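Local atomic coordinates of Per a 4 allergen (Periplaneta americana, PDB entry 3EBW), a protein that is a cockroach allergen with a lipocalin-type beta barrel and, as in other lipocalins, probably binds small hydrophobic ligands. Residues Gly12-Lys17 with Pro74-Asp79; Leu25-Asn30 with Asp151-Asp156; Asp2-Gly7 with Thr94-Gly99; Asp101-Ser106 with Ala124-Ser129. All blocks are in the same frame, centred on the assembly; numbering follows the deposited sequence.

Contact 1. Residues Gly12-Lys17 with Pro74-Asp79. Unlike the reference sequence in segment 74-79: Asp-79 (reference Asn).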
loop_
_atom_site.group_PDB
_atom_site.type_symbol
_atom_site.label_atom_id
_atom_site.label_comp_id
_atom_site.label_asym_id
_atom_site.label_seq_id
_atom_site.Cartn_x
_atom_site.Cartn_y
_atom_site.Cartn_z
ATOM N N GLY A 12 -10.386 10.530 26.890
ATOM C CA GLY A 12 -9.864 11.764 27.443
ATOM C C GLY A 12 -9.255 12.626 26.359
ATOM O O GLY A 12 -8.428 13.491 26.642
ATOM N N LEU A 13 -9.671 12.383 25.116
ATOM C CA LEU A 13 -9.161 13.126 23.978
ATOM C C LEU A 13 -9.441 14.617 24.164
ATOM O O LEU A 13 -10.545 15.012 24.487
ATOM C CB LEU A 13 -9.796 12.611 22.677
ATOM C CG LEU A 13 -9.433 13.396 21.406
ATOM C CD1 LEU A 13 -7.925 13.377 21.178
ATOM C CD2 LEU A 13 -10.192 12.820 20.235
ATOM N N ASP A 14 -8.421 15.433 23.958
ATOM C CA ASP A 14 -8.536 16.874 24.105
ATOM C C ASP A 14 -7.835 17.555 22.905
ATOM O O ASP A 14 -6.646 17.886 22.952
ATOM C CB ASP A 14 -7.909 17.283 25.449
ATOM C CG ASP A 14 -8.004 18.770 25.720
ATOM O OD1 ASP A 14 -8.769 19.460 25.023
ATOM O OD2 ASP A 14 -7.317 19.260 26.638
HETATM N N MSE A 15 -8.598 17.753 21.831
HETATM C CA MSE A 15 -8.084 18.360 20.613
HETATM C C MSE A 15 -7.397 19.682 20.846
HETATM O O MSE A 15 -6.800 20.241 19.949
HETATM C CB MSE A 15 -9.196 18.511 19.571
HETATM C CG MSE A 15 -9.643 17.178 18.985
HETATM SE SE MSE A 15 -8.152 16.110 18.270
HETATM C CE MSE A 15 -8.142 16.892 16.497
ATOM N N THR A 16 -7.463 20.182 22.062
ATOM C CA THR A 16 -6.809 21.431 22.356
ATOM C C THR A 16 -5.357 21.098 22.633
ATOM O O THR A 16 -4.472 21.879 22.321
ATOM C CB THR A 16 -7.445 22.100 23.567
ATOM O OG1 THR A 16 -8.868 22.020 23.440
ATOM C CG2 THR A 16 -7.050 23.562 23.628
ATOM N N LYS A 17 -5.118 19.927 23.213
ATOM C CA LYS A 17 -3.761 19.478 23.509
ATOM C C LYS A 17 -3.123 18.878 22.254
ATOM O O LYS A 17 -1.954 18.492 22.259
ATOM C CB LYS A 17 -3.776 18.416 24.609
ATOM C CG LYS A 17 -3.986 18.933 26.022
ATOM C CD LYS A 17 -3.941 17.768 27.003
ATOM C CE LYS A 17 -4.063 18.198 28.445
ATOM N NZ LYS A 17 -4.260 16.994 29.296
ATOM N N PRO A 74 -14.835 20.962 14.239
ATOM C CA PRO A 74 -16.074 21.392 14.876
ATOM C C PRO A 74 -16.572 20.628 16.079
ATOM O O PRO A 74 -17.442 21.109 16.803
ATOM C CB PRO A 74 -17.066 21.363 13.725
ATOM C CG PRO A 74 -16.661 20.182 13.014
ATOM C CD PRO A 74 -15.152 20.348 12.939
ATOM N N SER A 75 -16.055 19.431 16.295
ATOM C CA SER A 75 -16.469 18.655 17.463
ATOM C C SER A 75 -15.500 17.541 17.738
ATOM O O SER A 75 -14.559 17.332 16.993
ATOM C CB SER A 75 -17.859 18.073 17.265
ATOM O OG SER A 75 -17.825 16.973 16.405
ATOM N N TRP A 76 -15.721 16.845 18.833
ATOM C CA TRP A 76 -14.860 15.736 19.195
ATOM C C TRP A 76 -15.317 15.046 20.461
ATOM O O TRP A 76 -15.581 15.677 21.483
ATOM C CB TRP A 76 -13.397 16.195 19.302
ATOM C CG TRP A 76 -12.932 16.819 20.575
ATOM C CD1 TRP A 76 -12.615 16.176 21.744
ATOM C CD2 TRP A 76 -12.552 18.192 20.761
ATOM N NE1 TRP A 76 -12.040 17.068 22.636
ATOM C CE2 TRP A 76 -11.992 18.306 22.053
ATOM C CE3 TRP A 76 -12.619 19.333 19.955
ATOM C CZ2 TRP A 76 -11.505 19.511 22.544
ATOM C CZ3 TRP A 76 -12.129 20.523 20.450
ATOM C CH2 TRP A 76 -11.579 20.604 21.728
ATOM N N THR A 77 -15.449 13.734 20.367
ATOM C CA THR A 77 -15.876 12.906 21.478
ATOM C C THR A 77 -14.720 12.458 22.354
ATOM O O THR A 77 -13.645 13.051 22.336
ATOM C CB THR A 77 -16.613 11.690 20.977
ATOM O OG1 THR A 77 -17.442 12.086 19.890
ATOM C CG2 THR A 77 -17.515 11.129 22.074
ATOM N N GLU A 78 -14.962 11.412 23.129
ATOM C CA GLU A 78 -13.982 10.877 24.057
ATOM C C GLU A 78 -12.728 10.357 23.347
ATOM O O GLU A 78 -11.626 10.427 23.893
ATOM C CB GLU A 78 -14.650 9.788 24.897
ATOM C CG GLU A 78 -14.044 9.617 26.282
ATOM C CD GLU A 78 -13.930 10.924 27.033
ATOM O OE1 GLU A 78 -14.976 11.510 27.382
ATOM O OE2 GLU A 78 -12.787 11.368 27.267
ATOM N N ASP A 79 -12.896 9.864 22.123
ATOM C CA ASP A 79 -11.773 9.358 21.323
ATOM C C ASP A 79 -12.108 9.482 19.830
ATOM O O ASP A 79 -11.803 8.596 19.034
ATOM C CB ASP A 79 -11.531 7.899 21.657
ATOM C CG ASP A 79 -12.703 7.006 21.251
ATOM O OD1 ASP A 79 -13.749 7.533 20.814
ATOM O OD2 ASP A 79 -12.576 5.767 21.368
#
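Leu-13 and Asp-79 bring the two segments closest, their CA atoms 5.3 Å apart, with Met-15 facing Trp-76 farther along. Leu-13 N donates to Glu-78 O over 3.0 Å in a fairly straight bond (158° at the hydrogen). One residue earlier, Gly-12 N meets the anti lone pair of Glu-78 OE2 at 2.6 Å. The Glu-78 side chain sets out away from 12-17 and comes back through a bend at chi2 (51°), which lets the carbonyl and carboxylate of one residue hold two successive N-H groups. Trp-76 NE1 makes a weak hydrogen bond of 3.1 Å to Leu-13 O, at the edge of the indole. Met-15, built as selenomethionine, sets CB over the six-membered ring of Trp-76 in a CH-pi contact, 3.4 Å from the centroid and 8° off its normal. Met-15 CG carries on over the ring junction, 3.6 Å from Trp-76 CD2. In the lipocalin-like barrel this joins the lead-in to strand 20-27 to the connection between strands 66-72 and 80-83, with Ile-52 and Phe-81 also packed against Met-15 and Trp-76. Asp-14 OD1 accepts from Thr-16 OG1 on its syn side at 3.0 Å, and Asp-14 OD1 and Thr-16 OG1 approach the benzene half of the indole obliquely. Leu-13 CD2 rests on the Asp-79 backbone, 3.9 Å from its C atom.

Contact 2. Residues Leu25-Asn30 with Asp151-Asp156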
loop_
_atom_site.group_PDB
_atom_site.type_symbol
_atom_site.label_atom_id
_atom_site.label_comp_id
_atom_site.label_asym_id
_atom_site.label_seq_id
_atom_site.Cartn_x
_atom_site.Cartn_y
_atom_site.Cartn_z
ATOM N N LEU A 25 4.548 10.174 9.659
ATOM C CA LEU A 25 5.715 9.329 9.466
ATOM C C LEU A 25 5.469 7.963 8.849
ATOM O O LEU A 25 6.350 7.423 8.186
ATOM C CB LEU A 25 6.462 9.189 10.778
ATOM C CG LEU A 25 6.835 10.550 11.362
ATOM C CD1 LEU A 25 7.804 10.355 12.550
ATOM C CD2 LEU A 25 7.434 11.439 10.268
ATOM N N PHE A 26 4.294 7.390 9.080
ATOM C CA PHE A 26 3.941 6.113 8.480
ATOM C C PHE A 26 2.469 6.211 8.160
ATOM O O PHE A 26 1.767 7.009 8.769
ATOM C CB PHE A 26 4.175 4.961 9.440
ATOM C CG PHE A 26 5.573 4.856 9.907
ATOM C CD1 PHE A 26 6.072 5.756 10.824
ATOM C CD2 PHE A 26 6.403 3.862 9.425
ATOM C CE1 PHE A 26 7.388 5.665 11.260
ATOM C CE2 PHE A 26 7.712 3.761 9.850
ATOM C CZ PHE A 26 8.211 4.659 10.766
ATOM N N ARG A 27 2.001 5.413 7.211
ATOM C CA ARG A 27 0.598 5.443 6.836
ATOM C C ARG A 27 0.220 4.144 6.155
ATOM O O ARG A 27 1.072 3.465 5.586
ATOM C CB ARG A 27 0.323 6.577 5.849
ATOM C CG ARG A 27 0.944 6.321 4.477
ATOM C CD ARG A 27 0.413 7.220 3.382
ATOM N NE ARG A 27 1.292 8.358 3.122
ATOM C CZ ARG A 27 1.772 8.682 1.922
ATOM N NH1 ARG A 27 1.467 7.958 0.851
ATOM N NH2 ARG A 27 2.566 9.731 1.794
ATOM N N THR A 28 -1.057 3.799 6.217
ATOM C CA THR A 28 -1.545 2.618 5.539
ATOM C C THR A 28 -1.474 3.039 4.083
ATOM O O THR A 28 -1.989 4.099 3.727
ATOM C CB THR A 28 -3.021 2.335 5.889
ATOM O OG1 THR A 28 -3.097 1.710 7.173
ATOM C CG2 THR A 28 -3.676 1.446 4.829
ATOM N N PRO A 29 -0.822 2.240 3.227
ATOM C CA PRO A 29 -0.677 2.515 1.792
ATOM C C PRO A 29 -2.057 2.657 1.181
ATOM O O PRO A 29 -2.943 1.896 1.522
ATOM C CB PRO A 29 0.015 1.263 1.271
ATOM C CG PRO A 29 0.764 0.760 2.441
ATOM C CD PRO A 29 -0.192 0.961 3.580
ATOM N N ASN A 30 -2.255 3.608 0.281
ATOM C CA ASN A 30 -3.577 3.796 -0.339
ATOM C C ASN A 30 -3.432 4.691 -1.563
ATOM O O ASN A 30 -2.475 5.453 -1.654
ATOM C CB ASN A 30 -4.548 4.478 0.636
ATOM C CG ASN A 30 -4.148 5.917 0.946
ATOM O OD1 ASN A 30 -3.371 6.186 1.858
ATOM N ND2 ASN A 30 -4.665 6.841 0.162
ATOM N N ASP A 151 4.432 -2.573 8.895
ATOM C CA ASP A 151 3.342 -3.212 8.176
ATOM C C ASP A 151 2.726 -2.137 7.287
ATOM O O ASP A 151 1.788 -2.387 6.531
ATOM C CB ASP A 151 2.317 -3.731 9.193
ATOM C CG ASP A 151 1.653 -5.014 8.757
ATOM O OD1 ASP A 151 0.905 -5.587 9.576
ATOM O OD2 ASP A 151 1.874 -5.445 7.608
HETATM N N MSE A 152 3.272 -0.930 7.394
HETATM C CA MSE A 152 2.793 0.191 6.608
HETATM C C MSE A 152 3.893 1.075 6.025
HETATM O O MSE A 152 5.042 1.036 6.456
HETATM C CB MSE A 152 1.828 1.014 7.442
HETATM C CG MSE A 152 2.311 1.282 8.820
HETATM SE SE MSE A 152 0.813 1.609 9.958
HETATM C CE MSE A 152 1.808 1.723 11.618
ATOM N N GLU A 153 3.494 1.881 5.050
ATOM C CA GLU A 153 4.369 2.776 4.289
ATOM C C GLU A 153 4.950 4.033 4.960
ATOM O O GLU A 153 4.223 4.955 5.313
ATOM C CB GLU A 153 3.612 3.185 3.019
ATOM C CG GLU A 153 4.399 3.888 1.957
ATOM C CD GLU A 153 3.513 4.280 0.790
ATOM O OE1 GLU A 153 2.852 5.338 0.849
ATOM O OE2 GLU A 153 3.446 3.525 -0.194
ATOM N N PRO A 154 6.282 4.097 5.110
ATOM C CA PRO A 154 6.957 5.245 5.725
ATOM C C PRO A 154 6.898 6.448 4.790
ATOM O O PRO A 154 6.835 6.277 3.585
ATOM C CB PRO A 154 8.365 4.736 5.925
ATOM C CG PRO A 154 8.548 3.839 4.763
ATOM C CD PRO A 154 7.259 3.069 4.717
ATOM N N VAL A 155 6.879 7.657 5.354
ATOM C CA VAL A 155 6.807 8.890 4.574
ATOM C C VAL A 155 7.912 9.853 4.998
ATOM O O VAL A 155 8.030 10.197 6.172
ATOM C CB VAL A 155 5.490 9.626 4.797
ATOM C CG1 VAL A 155 5.507 10.916 4.035
ATOM C CG2 VAL A 155 4.305 8.786 4.381
ATOM N N ASP A 156 8.722 10.301 4.048
ATOM C CA ASP A 156 9.795 11.225 4.388
ATOM C C ASP A 156 9.331 12.677 4.490
ATOM O O ASP A 156 8.400 13.102 3.803
ATOM C CB ASP A 156 10.945 11.104 3.384
ATOM C CG ASP A 156 11.895 9.972 3.728
ATOM O OD1 ASP A 156 12.482 10.016 4.831
ATOM O OD2 ASP A 156 12.057 9.040 2.909
#
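The Phe-26 ring has Met-152 O at its edge, while Pro-154 crosses it at a slant, its CB 4.1 Å from Phe-26 CE2. The Arg-27 chain bends at chi3 (98°), and its guanidinium is also met obliquely, by Val-155 CG2, 3.3 Å from NH2, and by the Glu-153 carboxylate, whose plane is turned 75° from its own. Between these groups, which lie on opposite faces of the sheet, the chains pair as antiparallel strands: Phe-26 and Pro-154 form a non-hydrogen-bonded pair, Arg-27 and Glu-153 a hydrogen-bonded one. Arg-27 N donates to Glu-153 O over 3.0 Å, the return bond from Glu-153 N to Arg-27 O is weak, and Val-155 N reaches Leu-25 O at 2.9 Å. Along its other edge strand 20-27 pairs with 119-125, where Leu-25 and Phe-26 both face Ile-123, a classic beta bulge. Pro-29 CG lies 3.8 Å from Glu-153 CB. Arg-27 NH1 and Glu-153 OE1 form a salt bridge of 3.0 Å, but the oxygen stands well out of the guanidinium plane. The attraction is therefore one of charge without a directed N-H bond; Arg-27 NH2 instead bonds Phe-36 O, and Glu-153 OE2 takes Trp-76 N of the second subunit, tying this edge to the dimer contact.

Contact 3. Residues Asp2-Gly7 with Thr94-Gly99. Unlike the reference sequence in segment 94-99: Val-98 (reference Ile).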
loop_
_atom_site.group_PDB
_atom_site.type_symbol
_atom_site.label_atom_id
_atom_site.label_comp_id
_atom_site.label_asym_id
_atom_site.label_seq_id
_atom_site.Cartn_x
_atom_site.Cartn_y
_atom_site.Cartn_z
ATOM N N ASP A 2 -21.488 1.160 6.295
ATOM C CA ASP A 2 -22.408 2.273 6.045
ATOM C C ASP A 2 -22.087 3.438 6.981
ATOM O O ASP A 2 -22.866 4.381 7.117
ATOM C CB ASP A 2 -23.866 1.835 6.222
ATOM C CG ASP A 2 -24.356 0.960 5.079
ATOM O OD1 ASP A 2 -23.913 -0.204 4.981
ATOM O OD2 ASP A 2 -25.178 1.440 4.270
ATOM N N SER A 3 -20.910 3.355 7.601
ATOM C CA SER A 3 -20.395 4.348 8.542
ATOM C C SER A 3 -18.999 3.873 8.920
ATOM O O SER A 3 -18.753 2.672 8.976
ATOM C CB SER A 3 -21.259 4.374 9.793
ATOM O OG SER A 3 -21.251 3.097 10.416
ATOM N N CYS A 4 -18.093 4.796 9.203
ATOM C CA CYS A 4 -16.720 4.422 9.563
ATOM C C CYS A 4 -16.507 4.087 11.040
ATOM O O CYS A 4 -16.407 4.982 11.871
ATOM C CB CYS A 4 -15.764 5.553 9.172
ATOM S SG CYS A 4 -13.983 5.212 9.360
ATOM N N GLN A 5 -16.422 2.803 11.366
ATOM C CA GLN A 5 -16.190 2.394 12.743
ATOM C C GLN A 5 -14.801 1.751 12.859
ATOM O O GLN A 5 -14.463 0.840 12.108
ATOM C CB GLN A 5 -17.249 1.383 13.180
ATOM C CG GLN A 5 -18.639 1.695 12.683
ATOM C CD GLN A 5 -19.067 3.103 13.034
ATOM O OE1 GLN A 5 -19.107 3.482 14.205
ATOM N NE2 GLN A 5 -19.390 3.887 12.018
ATOM N N ILE A 6 -13.994 2.231 13.794
ATOM C CA ILE A 6 -12.665 1.678 13.987
ATOM C C ILE A 6 -12.448 1.523 15.486
ATOM O O ILE A 6 -12.726 2.443 16.283
ATOM C CB ILE A 6 -11.542 2.616 13.426
ATOM C CG1 ILE A 6 -11.613 2.697 11.902
ATOM C CG2 ILE A 6 -10.169 2.112 13.825
ATOM C CD1 ILE A 6 -10.562 3.658 11.303
ATOM N N GLY A 7 -11.955 0.353 15.868
ATOM C CA GLY A 7 -11.679 0.096 17.259
ATOM C C GLY A 7 -10.736 1.159 17.766
ATOM O O GLY A 7 -10.094 1.853 16.992
ATOM N N THR A 94 -15.301 11.791 9.887
ATOM C CA THR A 94 -15.043 11.445 11.297
ATOM C C THR A 94 -13.834 10.536 11.382
ATOM O O THR A 94 -13.726 9.613 10.621
ATOM C CB THR A 94 -16.228 10.708 11.954
ATOM O OG1 THR A 94 -17.377 11.553 11.941
ATOM C CG2 THR A 94 -15.909 10.347 13.398
ATOM N N TYR A 95 -12.949 10.813 12.331
ATOM C CA TYR A 95 -11.708 10.074 12.565
ATOM C C TYR A 95 -11.586 9.611 14.028
ATOM O O TYR A 95 -11.969 10.344 14.958
ATOM C CB TYR A 95 -10.521 10.986 12.261
ATOM C CG TYR A 95 -10.455 11.438 10.837
ATOM C CD1 TYR A 95 -9.784 10.677 9.889
ATOM C CD2 TYR A 95 -11.058 12.614 10.433
ATOM C CE1 TYR A 95 -9.711 11.079 8.572
ATOM C CE2 TYR A 95 -10.999 13.029 9.125
ATOM C CZ TYR A 95 -10.323 12.260 8.195
ATOM O OH TYR A 95 -10.225 12.664 6.885
ATOM N N PHE A 96 -11.028 8.419 14.229
ATOM C CA PHE A 96 -10.836 7.831 15.559
ATOM C C PHE A 96 -9.437 8.069 16.078
ATOM O O PHE A 96 -8.491 7.817 15.389
ATOM C CB PHE A 96 -11.098 6.332 15.503
ATOM C CG PHE A 96 -12.496 5.999 15.134
ATOM C CD1 PHE A 96 -13.394 5.551 16.093
ATOM C CD2 PHE A 96 -12.953 6.218 13.837
ATOM C CE1 PHE A 96 -14.729 5.337 15.758
ATOM C CE2 PHE A 96 -14.281 6.009 13.499
ATOM C CZ PHE A 96 -15.170 5.566 14.459
HETATM N N MSE A 97 -9.304 8.553 17.302
HETATM C CA MSE A 97 -7.997 8.790 17.866
HETATM C C MSE A 97 -7.584 7.494 18.514
HETATM O O MSE A 97 -7.926 7.252 19.654
HETATM C CB MSE A 97 -8.078 9.868 18.921
HETATM C CG MSE A 97 -6.775 10.116 19.596
HETATM SE SE MSE A 97 -5.443 10.597 18.286
HETATM C CE MSE A 97 -5.697 12.525 18.260
ATOM N N VAL A 98 -6.854 6.649 17.798
ATOM C CA VAL A 98 -6.423 5.365 18.345
ATOM C C VAL A 98 -5.442 5.448 19.517
ATOM O O VAL A 98 -5.479 4.609 20.424
ATOM C CB VAL A 98 -5.808 4.517 17.241
ATOM C CG1 VAL A 98 -5.260 3.208 17.802
ATOM C CG2 VAL A 98 -6.854 4.268 16.177
ATOM N N GLY A 99 -4.569 6.452 19.508
ATOM C CA GLY A 99 -3.618 6.591 20.592
ATOM C C GLY A 99 -2.635 7.738 20.447
ATOM O O GLY A 99 -2.028 7.924 19.395
#
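Ile-6 lies over one face of the Phe-96 ring, its backbone N 3.6 Å above the ring plane and displaced toward the rim. Its CB adds a CH-pi contact, 4.1 Å from the Phe-96 centroid and 23° off the normal. Gln-5 comes in obliquely, CA 3.7 Å from Phe-96 CZ. Cys-4 SG also approaches at a slant in a long sulfur-aromatic contact, 5.5 Å from the Phe-96 centroid. Farther along, Val-98 CG2 touches Gly-7 O at 4.1 Å. No hydrogen bond joins the two segments; with CG anti to its carbonyl carbon (chi1 -63°), Phe-96 puts its ring against Ile-6 and supplies most of the strand's share of the contact, mainly by van der Waals packing. The next shell fixes the N-terminal chain in place. A disulfide ties Cys-4 to Cys-111 on strand 106-112, and Thr-8 OG1, just past Gly-7, bonds Met-97 O. The N-terminal chain thus runs over the outside of the barrel wall, while Met-97, its CB pointing the other way, packs against Phe-10, Leu-13 and Phe-81. Strand 93-100 is held between 80-83 and 106-112, with a classic bulge where Val-98 and Gly-99 face Ile-107; Ile-6 also packs on Ala-109 of strand 106-112 and on His-119 and Tyr-121 of strand 119-125.

Contact 4. Residues Asp101-Ser106 with Ala124-Ser129. Unlike the reference sequence in segment 124-129: Glu-127 (reference Gly).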
loop_
_atom_site.group_PDB
_atom_site.type_symbol
_atom_site.label_atom_id
_atom_site.label_comp_id
_atom_site.label_asym_id
_atom_site.label_seq_id
_atom_site.Cartn_x
_atom_site.Cartn_y
_atom_site.Cartn_z
ATOM N N ASP A 101 0.091 10.802 22.851
ATOM C CA ASP A 101 0.603 11.365 24.084
ATOM C C ASP A 101 0.708 12.871 23.877
ATOM O O ASP A 101 1.364 13.577 24.639
ATOM C CB ASP A 101 1.971 10.775 24.423
ATOM C CG ASP A 101 3.080 11.298 23.532
ATOM O OD1 ASP A 101 4.241 10.925 23.785
ATOM O OD2 ASP A 101 2.810 12.075 22.590
ATOM N N TYR A 102 0.048 13.339 22.825
ATOM C CA TYR A 102 0.017 14.741 22.448
ATOM C C TYR A 102 1.357 15.400 22.249
ATOM O O TYR A 102 1.396 16.613 22.067
ATOM C CB TYR A 102 -0.781 15.595 23.442
ATOM C CG TYR A 102 -2.204 15.152 23.653
ATOM C CD1 TYR A 102 -2.510 14.186 24.606
ATOM C CD2 TYR A 102 -3.243 15.674 22.892
ATOM C CE1 TYR A 102 -3.810 13.749 24.797
ATOM C CE2 TYR A 102 -4.548 15.241 23.081
ATOM C CZ TYR A 102 -4.816 14.274 24.035
ATOM O OH TYR A 102 -6.071 13.771 24.202
ATOM N N GLN A 103 2.454 14.650 22.286
ATOM C CA GLN A 103 3.749 15.280 22.055
ATOM C C GLN A 103 4.934 14.368 21.788
ATOM O O GLN A 103 5.972 14.506 22.416
ATOM C CB GLN A 103 4.073 16.259 23.195
ATOM C CG GLN A 103 3.752 17.713 22.809
ATOM C CD GLN A 103 3.833 18.700 23.957
ATOM O OE1 GLN A 103 4.884 18.873 24.573
ATOM N NE2 GLN A 103 2.717 19.365 24.243
ATOM N N THR A 104 4.777 13.454 20.833
ATOM C CA THR A 104 5.833 12.517 20.450
ATOM C C THR A 104 5.348 11.542 19.376
ATOM O O THR A 104 6.037 11.310 18.388
ATOM C CB THR A 104 6.358 11.702 21.660
ATOM O OG1 THR A 104 7.753 11.473 21.482
ATOM C CG2 THR A 104 5.701 10.345 21.756
ATOM N N TYR A 105 4.162 10.970 19.585
ATOM C CA TYR A 105 3.555 10.035 18.649
ATOM C C TYR A 105 2.050 10.306 18.621
ATOM O O TYR A 105 1.504 10.866 19.562
ATOM C CB TYR A 105 3.815 8.600 19.083
ATOM C CG TYR A 105 2.961 8.132 20.229
ATOM C CD1 TYR A 105 3.215 8.546 21.532
ATOM C CD2 TYR A 105 1.898 7.261 20.009
ATOM C CE1 TYR A 105 2.436 8.103 22.593
ATOM C CE2 TYR A 105 1.109 6.811 21.057
ATOM C CZ TYR A 105 1.380 7.234 22.352
ATOM O OH TYR A 105 0.588 6.792 23.393
ATOM N N SER A 106 1.381 9.906 17.549
ATOM C CA SER A 106 -0.041 10.147 17.417
ATOM C C SER A 106 -0.667 9.217 16.412
ATOM O O SER A 106 -0.591 9.495 15.220
ATOM C CB SER A 106 -0.278 11.575 16.933
ATOM O OG SER A 106 -1.475 11.652 16.168
ATOM N N ALA A 124 1.717 9.569 13.446
ATOM C CA ALA A 124 2.262 10.933 13.380
ATOM C C ALA A 124 3.175 11.384 14.527
ATOM O O ALA A 124 3.226 10.774 15.580
ATOM C CB ALA A 124 1.097 11.921 13.223
ATOM N N SER A 125 3.899 12.473 14.313
ATOM C CA SER A 125 4.796 12.963 15.343
ATOM C C SER A 125 5.128 14.441 15.203
ATOM O O SER A 125 4.908 15.044 14.141
ATOM C CB SER A 125 6.090 12.154 15.325
ATOM O OG SER A 125 7.020 12.678 16.253
ATOM N N HIS A 126 5.648 15.026 16.284
ATOM C CA HIS A 126 6.037 16.435 16.279
ATOM C C HIS A 126 7.438 16.514 15.698
ATOM O O HIS A 126 7.819 17.505 15.085
ATOM C CB HIS A 126 6.007 17.013 17.695
ATOM C CG HIS A 126 4.637 17.412 18.151
ATOM N ND1 HIS A 126 3.903 18.392 17.522
ATOM C CD2 HIS A 126 3.864 16.948 19.162
ATOM C CE1 HIS A 126 2.731 18.515 18.123
ATOM N NE2 HIS A 126 2.683 17.651 19.120
ATOM N N GLU A 127 8.195 15.444 15.903
ATOM C CA GLU A 127 9.544 15.328 15.377
ATOM C C GLU A 127 9.370 14.908 13.918
ATOM O O GLU A 127 8.257 14.906 13.409
ATOM C CB GLU A 127 10.293 14.239 16.138
ATOM C CG GLU A 127 10.309 14.459 17.627
ATOM C CD GLU A 127 11.008 15.746 17.990
ATOM O OE1 GLU A 127 12.218 15.855 17.708
ATOM O OE2 GLU A 127 10.354 16.651 18.549
ATOM N N THR A 128 10.459 14.562 13.244
ATOM C CA THR A 128 10.366 14.116 11.860
ATOM C C THR A 128 10.782 12.663 11.786
ATOM O O THR A 128 11.048 12.163 10.705
ATOM C CB THR A 128 11.285 14.900 10.929
ATOM O OG1 THR A 128 12.580 15.004 11.531
ATOM C CG2 THR A 128 10.714 16.275 10.633
ATOM N N SER A 129 10.837 11.987 12.936
ATOM C CA SER A 129 11.223 10.570 12.995
ATOM C C SER A 129 11.115 10.029 14.408
ATOM O O SER A 129 11.188 10.779 15.372
ATOM C CB SER A 129 12.655 10.398 12.511
ATOM O OG SER A 129 13.527 11.243 13.243
#
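Ser-125 reaches Thr-104 because chi1 of 176° swings OG to the side of its own carbonyl carbon. From there Ser-125 OG donates to Thr-104 O over 2.7 Å, arriving above the carbonyl plane. Ser-125 OG in turn accepts from Glu-127 N at 3.0 Å, closing an ST turn, so one hydroxyl both bridges the segments and shapes the end of its strand. His-126, with CG turned anti to the carbonyl carbon, extends its imidazole edge-on toward the 101-106 loop. Its NE2 forms a weak bond of 3.4 Å to Tyr-102 O, in the ring plane. CD2 of His-126 abuts Gln-103, whose CG is 3.7 Å away and whose amide plane stands at 78° to the imidazole. The loop keeps its shape through an Asx turn, in which Gln-103 N gives a 2.6 Å bond to Asp-101 OD2. Beyond it strand pairing begins: Ala-124 N donates to Ser-106 O at 2.9 Å in an antiparallel hydrogen-bonded pair, and Ser-106 OG bonds Tyr-18 OH. Thr-100, Asp-101 and Tyr-102 spell the TDY sequence of the second conserved lipocalin region, and the His-126 ring meets that of Trp-22 with planes about 35° apart. The tryptophan belongs to the GXW motif of the first region, and His-126 probably takes the place where many lipocalins pack an arginine against it.

How the contacts relate
All four contacts belong to one lipocalin-type barrel. Contacts 1 and 2 lie on opposite sides of the chain's centre, their centres 24 Å apart, while contact 3 neighbours contact 1 at 13 Å. Along the chain contact 1 nests inside the loop closed by contact 3 and contact 4 inside that closed by contact 2; contact 2 crosses both 1 and 3. Bonds of Asp-79 O with Met-97 N (3.0 Å) and Asp-14 N with Tyr-102 OH (2.9 Å) link contact 1 to contacts 3 and 4. Leu-25 packs contact 2 onto contact 4 where strands 20-27 and 119-125 are neighbours. N-terminal chain, connecting loops and C-terminal strand are thereby all fastened to the same curled sheet.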